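Local atomic coordinates of acylneuraminate lyase (Mycoplasma synoviae, PDB entry 4N4P), a protein that is an acylneuraminate lyase of the dihydrodipicolinate synthetase family, built on a TIM-barrel fold. Residues V33-L36 with V37-K41; E120-H123 with Y124-I128; Y278-E281 with E282-K285. All blocks are in the same frame, centred on the assembly; numbering follows the deposited sequence.

Contact 1 (V33-L36 with V37-K41)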
ATOM      1  N   VAL A  33      -0.164 -37.893  -9.255  1.00 10.23           N
ATOM      2  CA  VAL A  33      -1.517 -38.208  -8.749  1.00 10.51           C
ATOM      3  C   VAL A  33      -1.462 -39.391  -7.777  1.00 10.52           C
ATOM      4  O   VAL A  33      -1.985 -39.315  -6.654  1.00 10.36           O
ATOM      5  CB  VAL A  33      -2.550 -38.433  -9.899  1.00 10.04           C
ATOM      6  CG1 VAL A  33      -3.930 -38.950  -9.343  1.00 10.12           C
ATOM      7  CG2 VAL A  33      -2.764 -37.149 -10.688  1.00 11.05           C
ATOM      8  N   ASN A  34      -0.809 -40.493  -8.174  1.00 10.64           N
ATOM      9  CA  ASN A  34      -0.692 -41.633  -7.270  1.00 10.98           C
ATOM     10  C   ASN A  34      -0.003 -41.287  -5.960  1.00 11.40           C
ATOM     11  O   ASN A  34      -0.399 -41.773  -4.909  1.00 12.32           O
ATOM     12  CB  ASN A  34       0.035 -42.814  -7.936  1.00 11.17           C
ATOM     13  CG  ASN A  34      -0.736 -43.419  -9.114  1.00 14.35           C
ATOM     14  OD1 ASN A  34      -1.942 -43.222  -9.294  1.00 15.66           O
ATOM     15  ND2 ASN A  34      -0.015 -44.203  -9.920  1.00 18.64           N
ATOM     16  N   PHE A  35       1.054 -40.475  -6.019  1.00 11.07           N
ATOM     17  CA  PHE A  35       1.770 -40.059  -4.818  1.00 11.20           C
ATOM     18  C   PHE A  35       0.809 -39.308  -3.874  1.00 10.72           C
ATOM     19  O   PHE A  35       0.742 -39.593  -2.666  1.00 10.39           O
ATOM     20  CB  PHE A  35       2.966 -39.173  -5.221  1.00 10.68           C
ATOM     21  CG  PHE A  35       3.728 -38.598  -4.060  1.00 12.06           C
ATOM     22  CD1 PHE A  35       4.544 -39.401  -3.274  1.00 11.67           C
ATOM     23  CD2 PHE A  35       3.649 -37.221  -3.781  1.00 11.63           C
ATOM     24  CE1 PHE A  35       5.277 -38.850  -2.210  1.00 12.38           C
ATOM     25  CE2 PHE A  35       4.365 -36.671  -2.740  1.00 12.45           C
ATOM     26  CZ  PHE A  35       5.186 -37.482  -1.953  1.00 13.84           C
ATOM     27  N   LEU A  36       0.023 -38.402  -4.440  1.00 10.31           N
ATOM     28  CA  LEU A  36      -0.912 -37.599  -3.636  1.00 10.20           C
ATOM     29  C   LEU A  36      -1.997 -38.471  -3.003  1.00 10.88           C
ATOM     30  O   LEU A  36      -2.306 -38.355  -1.809  1.00 10.49           O
ATOM     31  CB  LEU A  36      -1.540 -36.493  -4.488  1.00 10.23           C
ATOM     32  CG  LEU A  36      -0.522 -35.466  -5.017  1.00  8.18           C
ATOM     33  CD1 LEU A  36      -1.206 -34.387  -5.863  1.00  8.87           C
ATOM     34  CD2 LEU A  36       0.217 -34.852  -3.812  1.00  8.05           C
ATOM     35  N   VAL A  37      -2.572 -39.358  -3.807  1.00 11.05           N
ATOM     36  CA  VAL A  37      -3.626 -40.244  -3.319  1.00 11.84           C
ATOM     37  C   VAL A  37      -3.070 -41.270  -2.335  1.00 12.59           C
ATOM     38  O   VAL A  37      -3.635 -41.467  -1.269  1.00 11.85           O
ATOM     39  CB  VAL A  37      -4.327 -40.973  -4.497  1.00 11.56           C
ATOM     40  CG1 VAL A  37      -5.363 -42.026  -3.985  1.00 13.00           C
ATOM     41  CG2 VAL A  37      -5.000 -39.939  -5.451  1.00 10.24           C
ATOM     42  N   GLU A  38      -1.968 -41.926  -2.697  1.00 13.68           N
ATOM     43  CA  GLU A  38      -1.549 -43.135  -1.965  1.00 14.36           C
ATOM     44  C   GLU A  38      -0.584 -42.875  -0.834  1.00 14.85           C
ATOM     45  O   GLU A  38      -0.603 -43.590   0.171  1.00 15.30           O
ATOM     46  CB  GLU A  38      -0.947 -44.161  -2.942  1.00 15.05           C
ATOM     47  CG  GLU A  38      -1.908 -44.562  -4.046  1.00 14.52           C
ATOM     48  CD  GLU A  38      -1.214 -45.180  -5.268  1.00 18.22           C
ATOM     49  OE1 GLU A  38      -0.050 -45.624  -5.162  1.00 20.78           O
ATOM     50  OE2 GLU A  38      -1.835 -45.199  -6.348  1.00 18.59           O
ATOM     51  N   LYS A  39       0.281 -41.864  -0.993  1.00 14.09           N
ATOM     52  CA  LYS A  39       1.308 -41.577  -0.001  1.00 13.53           C
ATOM     53  C   LYS A  39       0.953 -40.365   0.838  1.00 12.80           C
ATOM     54  O   LYS A  39       1.109 -40.394   2.059  1.00 13.41           O
ATOM     55  CB  LYS A  39       2.685 -41.340  -0.651  1.00 13.39           C
ATOM     56  CG  LYS A  39       3.271 -42.587  -1.336  1.00 15.01           C
ATOM     57  CD  LYS A  39       3.529 -43.698  -0.313  1.00 21.33           C
ATOM     58  CE  LYS A  39       4.237 -44.872  -0.982  1.00 24.56           C
ATOM     59  NZ  LYS A  39       3.263 -45.647  -1.775  1.00 29.27           N
ATOM     60  N   GLN A  40       0.517 -39.291   0.197  1.00 11.06           N
ATOM     61  CA  GLN A  40       0.030 -38.152   0.987  1.00 11.12           C
ATOM     62  C   GLN A  40      -1.355 -38.407   1.584  1.00 11.20           C
ATOM     63  O   GLN A  40      -1.752 -37.752   2.559  1.00 11.41           O
ATOM     64  CB  GLN A  40       0.059 -36.867   0.166  1.00 11.24           C
ATOM     65  CG  GLN A  40       1.469 -36.530  -0.328  1.00 10.01           C
ATOM     66  CD  GLN A  40       2.390 -36.216   0.814  1.00 12.39           C
ATOM     67  OE1 GLN A  40       2.062 -35.389   1.680  1.00 11.95           O
ATOM     68  NE2 GLN A  40       3.546 -36.879   0.849  1.00 12.43           N
ATOM     69  N   LYS A  41      -2.094 -39.345   0.989  1.00 10.62           N
ATOM     70  CA  LYS A  41      -3.443 -39.690   1.470  1.00 11.07           C
ATOM     71  C   LYS A  41      -4.374 -38.487   1.521  1.00 10.74           C
ATOM     72  O   LYS A  41      -5.073 -38.265   2.527  1.00 10.16           O
ATOM     73  CB  LYS A  41      -3.369 -40.358   2.865  1.00 11.67           C
ATOM     74  CG  LYS A  41      -2.489 -41.611   2.935  1.00 17.31           C
ATOM     75  CD  LYS A  41      -3.285 -42.886   2.698  1.00 28.41           C
ATOM     76  CE  LYS A  41      -2.391 -44.144   2.779  1.00 32.02           C
ATOM     77  NZ  LYS A  41      -1.866 -44.379   4.167  1.00 36.06           N
TER
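Two amide groups grip the carbonyl oxygen of Phe-35: Lys-39 N at 2.9 Å, as in an alpha-helical turn, and Gln-40 N at the same distance from Phe-35 O. The Gln-40 bond is the straighter, its N-H pointing at the oxygen at 166°, and it makes a wider pi-type turn in the last part of helix 26-39 of this TIM barrel. Beyond it the chain leaves helical geometry at Lys-41, whose phi is positive.

The ring of Phe-35 reaches along this same turn because CG lies anti to the backbone N (chi1 176°). Lys-39 CB sits 3.8 Å from Phe-35 CD1, while the amide of Gln-40 comes at a slant to the ring, its plane turned 38°, with NE2 3.3 Å from Phe-35 CZ. A bend at chi2 of Gln-40 folds the amide back this way, and OE1 takes its hydrogen bond from Ala-216 N.

One turn back, Asn-34 and Glu-38 run side by side, Glu-38 OE2 lying 3.4 Å from Asn-34 CB. Both meet Arg-76, Glu-38 by a salt bridge and Asn-34 OD1 by a hydrogen bond. The guanidinium thus probably eases the crowding of two oxygen-bearing groups and ties this part of the helix to the loop after helix 59-73.

Contact 2 (E120-H123 with Y124-I128)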
ATOM      1  N   GLU A 120     -17.106  -6.503 -15.552  1.00 15.79           N
ATOM      2  CA  GLU A 120     -16.359  -7.393 -16.442  1.00 14.53           C
ATOM      3  C   GLU A 120     -16.119  -8.750 -15.801  1.00 14.30           C
ATOM      4  O   GLU A 120     -16.271  -9.774 -16.444  1.00 14.37           O
ATOM      5  CB  GLU A 120     -15.034  -6.758 -16.854  1.00 15.10           C
ATOM      6  CG  GLU A 120     -15.230  -5.756 -17.974  1.00 14.99           C
ATOM      7  CD  GLU A 120     -14.071  -4.778 -18.136  1.00 15.68           C
ATOM      8  OE1 GLU A 120     -13.342  -4.510 -17.153  1.00 16.03           O
ATOM      9  OE2 GLU A 120     -13.917  -4.259 -19.262  1.00 15.97           O
ATOM     10  N   THR A 121     -15.752  -8.743 -14.521  1.00 13.65           N
ATOM     11  CA  THR A 121     -15.519  -9.964 -13.778  1.00 14.30           C
ATOM     12  C   THR A 121     -16.827 -10.775 -13.619  1.00 14.05           C
ATOM     13  O   THR A 121     -16.838 -11.999 -13.787  1.00 13.09           O
ATOM     14  CB  THR A 121     -14.891  -9.634 -12.423  1.00 14.80           C
ATOM     15  OG1 THR A 121     -13.615  -9.013 -12.651  1.00 16.95           O
ATOM     16  CG2 THR A 121     -14.690 -10.899 -11.588  1.00 15.02           C
ATOM     17  N   HIS A 122     -17.919 -10.084 -13.302  1.00 14.27           N
ATOM     18  CA  HIS A 122     -19.233 -10.736 -13.195  1.00 15.26           C
ATOM     19  C   HIS A 122     -19.600 -11.416 -14.516  1.00 14.88           C
ATOM     20  O   HIS A 122     -20.009 -12.577 -14.537  1.00 13.55           O
ATOM     21  CB  HIS A 122     -20.311  -9.722 -12.790  1.00 15.60           C
ATOM     22  CG  HIS A 122     -21.654 -10.335 -12.540  1.00 17.67           C
ATOM     23  ND1 HIS A 122     -22.170 -10.506 -11.271  1.00 20.93           N
ATOM     24  CD2 HIS A 122     -22.580 -10.824 -13.394  1.00 17.26           C
ATOM     25  CE1 HIS A 122     -23.362 -11.069 -11.361  1.00 19.85           C
ATOM     26  NE2 HIS A 122     -23.629 -11.281 -12.636  1.00 20.89           N
ATOM     27  N   HIS A 123     -19.428 -10.690 -15.616  1.00 15.36           N
ATOM     28  CA  HIS A 123     -19.784 -11.188 -16.945  1.00 14.91           C
ATOM     29  C   HIS A 123     -18.914 -12.370 -17.353  1.00 14.39           C
ATOM     30  O   HIS A 123     -19.390 -13.314 -17.993  1.00 14.30           O
ATOM     31  CB  HIS A 123     -19.686 -10.062 -17.999  1.00 15.96           C
ATOM     32  CG  HIS A 123     -20.223 -10.460 -19.341  1.00 18.00           C
ATOM     33  ND1 HIS A 123     -21.550 -10.306 -19.686  1.00 21.98           N
ATOM     34  CD2 HIS A 123     -19.625 -11.049 -20.405  1.00 22.13           C
ATOM     35  CE1 HIS A 123     -21.741 -10.757 -20.916  1.00 22.15           C
ATOM     36  NE2 HIS A 123     -20.588 -11.216 -21.374  1.00 22.39           N
ATOM     37  N   TYR A 124     -17.634 -12.324 -16.957  1.00 14.35           N
ATOM     38  CA  TYR A 124     -16.705 -13.425 -17.183  1.00 13.87           C
ATOM     39  C   TYR A 124     -17.204 -14.687 -16.495  1.00 13.19           C
ATOM     40  O   TYR A 124     -17.302 -15.722 -17.115  1.00 13.13           O
ATOM     41  CB  TYR A 124     -15.352 -12.985 -16.654  1.00 15.00           C
ATOM     42  CG  TYR A 124     -14.286 -14.009 -16.353  1.00 14.80           C
ATOM     43  CD1 TYR A 124     -14.081 -14.475 -15.040  1.00 13.67           C
ATOM     44  CD2 TYR A 124     -13.412 -14.439 -17.355  1.00 15.83           C
ATOM     45  CE1 TYR A 124     -13.049 -15.387 -14.747  1.00 14.78           C
ATOM     46  CE2 TYR A 124     -12.378 -15.333 -17.080  1.00 15.21           C
ATOM     47  CZ  TYR A 124     -12.186 -15.795 -15.784  1.00 16.23           C
ATOM     48  OH  TYR A 124     -11.134 -16.664 -15.548  1.00 15.90           O
ATOM     49  N   TYR A 125     -17.592 -14.591 -15.222  1.00 13.58           N
ATOM     50  CA  TYR A 125     -18.090 -15.795 -14.551  1.00 13.66           C
ATOM     51  C   TYR A 125     -19.431 -16.277 -15.130  1.00 13.85           C
ATOM     52  O   TYR A 125     -19.656 -17.492 -15.296  1.00 13.92           O
ATOM     53  CB  TYR A 125     -18.174 -15.554 -13.060  1.00 13.60           C
ATOM     54  CG  TYR A 125     -16.823 -15.640 -12.391  1.00 13.76           C
ATOM     55  CD1 TYR A 125     -16.131 -16.864 -12.313  1.00 16.22           C
ATOM     56  CD2 TYR A 125     -16.257 -14.518 -11.803  1.00 14.93           C
ATOM     57  CE1 TYR A 125     -14.880 -16.944 -11.670  1.00 14.76           C
ATOM     58  CE2 TYR A 125     -15.025 -14.583 -11.166  1.00 14.32           C
ATOM     59  CZ  TYR A 125     -14.346 -15.793 -11.101  1.00 14.80           C
ATOM     60  OH  TYR A 125     -13.136 -15.827 -10.448  1.00 15.79           O
ATOM     61  N   GLU A 126     -20.288 -15.325 -15.492  1.00 15.02           N
ATOM     62  CA  GLU A 126     -21.540 -15.643 -16.196  1.00 16.65           C
ATOM     63  C   GLU A 126     -21.290 -16.461 -17.469  1.00 16.55           C
ATOM     64  O   GLU A 126     -21.913 -17.487 -17.694  1.00 16.99           O
ATOM     65  CB  GLU A 126     -22.282 -14.365 -16.573  1.00 17.44           C
ATOM     66  CG  GLU A 126     -23.012 -13.696 -15.459  1.00 21.19           C
ATOM     67  CD  GLU A 126     -23.925 -12.622 -15.989  1.00 27.72           C
ATOM     68  OE1 GLU A 126     -23.462 -11.483 -16.182  1.00 30.11           O
ATOM     69  OE2 GLU A 126     -25.116 -12.927 -16.197  1.00 32.93           O
ATOM     70  N   GLU A 127     -20.384 -15.994 -18.318  1.00 17.25           N
ATOM     71  CA  GLU A 127     -20.079 -16.722 -19.546  1.00 17.44           C
ATOM     72  C   GLU A 127     -19.572 -18.151 -19.259  1.00 17.44           C
ATOM     73  O   GLU A 127     -19.977 -19.090 -19.924  1.00 16.71           O
ATOM     74  CB  GLU A 127     -19.060 -15.958 -20.377  1.00 18.21           C
ATOM     75  CG  GLU A 127     -19.587 -14.696 -21.010  1.00 22.43           C
ATOM     76  CD  GLU A 127     -18.794 -14.323 -22.247  1.00 27.81           C
ATOM     77  OE1 GLU A 127     -18.315 -13.172 -22.312  1.00 32.05           O
ATOM     78  OE2 GLU A 127     -18.635 -15.183 -23.142  1.00 29.01           O
ATOM     79  N   ILE A 128     -18.687 -18.317 -18.273  1.00 16.55           N
ATOM     80  CA  ILE A 128     -18.182 -19.664 -17.969  1.00 17.40           C
ATOM     81  C   ILE A 128     -19.333 -20.574 -17.498  1.00 18.00           C
ATOM     82  O   ILE A 128     -19.401 -21.736 -17.866  1.00 18.39           O
ATOM     83  CB  ILE A 128     -17.035 -19.667 -16.917  1.00 16.96           C
ATOM     84  CG1 ILE A 128     -15.894 -18.745 -17.361  1.00 16.37           C
ATOM     85  CG2 ILE A 128     -16.510 -21.125 -16.691  1.00 17.97           C
ATOM     86  CD1 ILE A 128     -14.887 -18.396 -16.225  1.00 15.93           C
TER
HETATM   87  O   HOH W   1     -23.028  -9.132 -17.188  1.00 32.71           O
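Thr-121 and Tyr-125 run side by side on helix 118-131, the helix of a beta-alpha-beta unit in the TIM barrel, with Thr-121 CG2 3.7 Å from Tyr-125 CE2. Tyr-125 presents a ring face to its neighbour, Tyr-124 CD1 standing 3.8 Å above the centre of that ring. The rim of the Tyr-124 ring in turn meets Thr-121 O in its plane. Both phenols point inward, where Tyr-124 OH bonds to Ile-109 O and Tyr-125 OH to Ala-108 O, so the two rings join the helix to strand 105-108 and its end.

Elsewhere round the helix His-123 crosses Glu-127, one turn on, at a slant. The ring of His-123 and the carboxylate of Glu-127 stand 74° apart, and Glu-127 OE1 lies at the ring edge, 3.1 Å from His-123 CD2. That oxygen also forms a salt bridge with Lys-273 of the second subunit, which places this turn at a subunit interface.

Glu-126 turns nearly square to the same imidazole, the planes 81° apart, and keeps OE1 4.2 Å from His-123 ND1. A water spans the gap: it donates to Glu-126 OE1 at 2.6 Å and lies in the His-123 ring plane, 3.1 Å from ND1.

Contact 3 (Y278-E281 with E282-K285); sequences YEDE and EIKK
The first turn of helix 280-294, the last helix of the chain, begins here, with Glu-279 in the N-cap position and Tyr-278 packed back against the turn. Glu-279 O starts the helical ladder, receiving Ile-283 N at 3.1 Å along a nearly straight path (165°). Lys-284 N then bonds to Asp-280 O at 3.0 Å.

Tyr-278 meets two side chains of the turn. Ile-283 crosses it at about a right angle: its CB touches Tyr-278 CB at 3.8 Å, and its CD1 lies over one ring face, 3.9 Å from Tyr-278 CD2. With CG1 anti to the backbone N (chi1 -162°) and chi2 near 60°, CD1 comes over that face. Glu-282 comes from another direction, its carboxylate turned steeply from the ring. OE1 lies in the ring plane at the edge, and OE2 comes slantwise to 3.5 Å from Tyr-278 CD1.

Two of the carboxylates are held by lysines of the same chain: Glu-282 OE2 makes a salt bridge to Lys-251, and Asp-280 OD2 one to Lys-20. Tyr-278 OH is bonded to Gly-252 N, and Ile-283 packs on helix 253-263. The helix start is therefore tied by apolar and ionic links alike to the segment around helix 253-263, and the acidic residues in its first turn would suit the helix dipole.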
ATOM      1  N   TYR A 278      17.359 -24.508 -10.697  1.00 15.27           N
ATOM      2  CA  TYR A 278      18.469 -24.614  -9.749  1.00 16.91           C
ATOM      3  C   TYR A 278      19.467 -25.663 -10.221  1.00 18.45           C
ATOM      4  O   TYR A 278      19.138 -26.503 -11.043  1.00 18.50           O
ATOM      5  CB  TYR A 278      17.954 -24.980  -8.344  1.00 15.79           C
ATOM      6  CG  TYR A 278      17.215 -23.865  -7.661  1.00 16.37           C
ATOM      7  CD1 TYR A 278      17.895 -22.930  -6.881  1.00 14.89           C
ATOM      8  CD2 TYR A 278      15.818 -23.727  -7.814  1.00 14.54           C
ATOM      9  CE1 TYR A 278      17.229 -21.883  -6.262  1.00 13.54           C
ATOM     10  CE2 TYR A 278      15.146 -22.693  -7.199  1.00 15.73           C
ATOM     11  CZ  TYR A 278      15.840 -21.778  -6.425  1.00 13.76           C
ATOM     12  OH  TYR A 278      15.145 -20.740  -5.847  1.00 13.71           O
ATOM     13  N   GLU A 279      20.686 -25.645  -9.693  1.00 21.05           N
ATOM     14  CA  GLU A 279      21.567 -26.788  -9.964  1.00 23.51           C
ATOM     15  C   GLU A 279      20.977 -28.011  -9.259  1.00 24.07           C
ATOM     16  O   GLU A 279      20.372 -27.881  -8.181  1.00 22.62           O
ATOM     17  CB  GLU A 279      23.029 -26.502  -9.571  1.00 24.59           C
ATOM     18  CG  GLU A 279      23.613 -25.236 -10.208  1.00 29.52           C
ATOM     19  CD  GLU A 279      23.586 -25.247 -11.749  1.00 36.53           C
ATOM     20  OE1 GLU A 279      24.138 -26.193 -12.363  1.00 39.28           O
ATOM     21  OE2 GLU A 279      23.017 -24.301 -12.349  1.00 37.79           O
ATOM     22  N   ASP A 280      21.101 -29.189  -9.879  1.00 24.31           N
ATOM     23  CA  ASP A 280      20.432 -30.377  -9.349  1.00 26.00           C
ATOM     24  C   ASP A 280      20.868 -30.700  -7.911  1.00 25.20           C
ATOM     25  O   ASP A 280      20.048 -31.080  -7.084  1.00 25.23           O
ATOM     26  CB  ASP A 280      20.579 -31.599 -10.274  1.00 27.00           C
ATOM     27  CG  ASP A 280      19.350 -31.812 -11.178  1.00 30.41           C
ATOM     28  OD1 ASP A 280      18.263 -31.237 -10.897  1.00 31.48           O
ATOM     29  OD2 ASP A 280      19.477 -32.562 -12.179  1.00 33.96           O
ATOM     30  N   GLU A 281      22.144 -30.506  -7.606  1.00 24.77           N
ATOM     31  CA  GLU A 281      22.621 -30.822  -6.259  1.00 23.97           C
ATOM     32  C   GLU A 281      22.090 -29.831  -5.229  1.00 21.97           C
ATOM     33  O   GLU A 281      21.696 -30.246  -4.136  1.00 22.26           O
ATOM     34  CB  GLU A 281      24.146 -30.930  -6.187  1.00 24.94           C
ATOM     35  CG  GLU A 281      24.716 -32.245  -6.745  1.00 29.41           C
ATOM     36  CD  GLU A 281      23.990 -33.492  -6.233  1.00 34.41           C
ATOM     37  OE1 GLU A 281      23.343 -34.183  -7.059  1.00 36.11           O
ATOM     38  OE2 GLU A 281      24.060 -33.770  -5.010  1.00 36.87           O
ATOM     39  N   GLU A 282      22.068 -28.544  -5.580  1.00 19.10           N
ATOM     40  CA  GLU A 282      21.544 -27.501  -4.704  1.00 18.03           C
ATOM     41  C   GLU A 282      20.070 -27.771  -4.312  1.00 15.51           C
ATOM     42  O   GLU A 282      19.697 -27.715  -3.129  1.00 13.65           O
ATOM     43  CB  GLU A 282      21.670 -26.115  -5.359  1.00 18.68           C
ATOM     44  CG  GLU A 282      21.226 -24.971  -4.442  1.00 23.13           C
ATOM     45  CD  GLU A 282      21.085 -23.606  -5.134  1.00 26.50           C
ATOM     46  OE1 GLU A 282      21.564 -23.430  -6.274  1.00 30.35           O
ATOM     47  OE2 GLU A 282      20.454 -22.705  -4.539  1.00 27.57           O
ATOM     48  N   ILE A 283      19.243 -28.072  -5.301  1.00 13.80           N
ATOM     49  CA  ILE A 283      17.817 -28.232  -5.014  1.00 11.99           C
ATOM     50  C   ILE A 283      17.579 -29.585  -4.342  1.00 12.34           C
ATOM     51  O   ILE A 283      16.639 -29.735  -3.568  1.00 11.27           O
ATOM     52  CB  ILE A 283      16.935 -28.016  -6.305  1.00 11.88           C
ATOM     53  CG1 ILE A 283      15.462 -27.737  -5.935  1.00 10.23           C
ATOM     54  CG2 ILE A 283      17.102 -29.195  -7.299  1.00 13.27           C
ATOM     55  CD1 ILE A 283      15.258 -26.476  -5.065  1.00 11.91           C
ATOM     56  N   LYS A 284      18.420 -30.589  -4.659  1.00 12.64           N
ATOM     57  CA  LYS A 284      18.333 -31.892  -3.980  1.00 12.95           C
ATOM     58  C   LYS A 284      18.615 -31.780  -2.484  1.00 12.41           C
ATOM     59  O   LYS A 284      17.910 -32.385  -1.654  1.00 11.01           O
ATOM     60  CB  LYS A 284      19.281 -32.944  -4.599  1.00 14.07           C
ATOM     61  CG  LYS A 284      19.127 -34.326  -3.973  1.00 18.23           C
ATOM     62  CD  LYS A 284      20.348 -35.198  -4.197  1.00 25.71           C
ATOM     63  CE  LYS A 284      20.192 -36.517  -3.459  1.00 30.34           C
ATOM     64  NZ  LYS A 284      19.326 -37.474  -4.217  1.00 35.21           N
ATOM     65  N   LYS A 285      19.634 -31.001  -2.131  1.00 11.64           N
ATOM     66  CA  LYS A 285      19.948 -30.839  -0.723  1.00 11.79           C
ATOM     67  C   LYS A 285      18.845 -30.089   0.023  1.00 10.89           C
ATOM     68  O   LYS A 285      18.562 -30.387   1.171  1.00 10.85           O
ATOM     69  CB  LYS A 285      21.295 -30.146  -0.547  1.00 12.08           C
ATOM     70  CG  LYS A 285      22.425 -31.045  -1.059  1.00 14.72           C
ATOM     71  CD  LYS A 285      23.797 -30.429  -0.832  1.00 19.68           C
ATOM     72  CE  LYS A 285      24.824 -31.355  -1.480  1.00 22.55           C
ATOM     73  NZ  LYS A 285      26.115 -30.684  -1.516  1.00 26.59           N
TER

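In the fold
All three contacts are short local stretches of one chain, largely helical, arranged in series and none touching another. Contacts 1 and 2 belong to helices around the eight-stranded parallel barrel: contact 1 lies in the C-terminal part of helix 26-39, which packs on strand 44-47, and contact 2 in the helix between strands 105-108 and 136-139. They sit on opposite sides of the chain's centre, about 34 Å apart centre to centre. Contact 3, at the start of the C-terminal helix 280-294, is the most peripheral, its centre about 25 Å from that of the chain. It stands about 24 Å from contact 1 but about 43 Å from contact 2, centre to centre. Among them, contact 2 alone reaches another subunit.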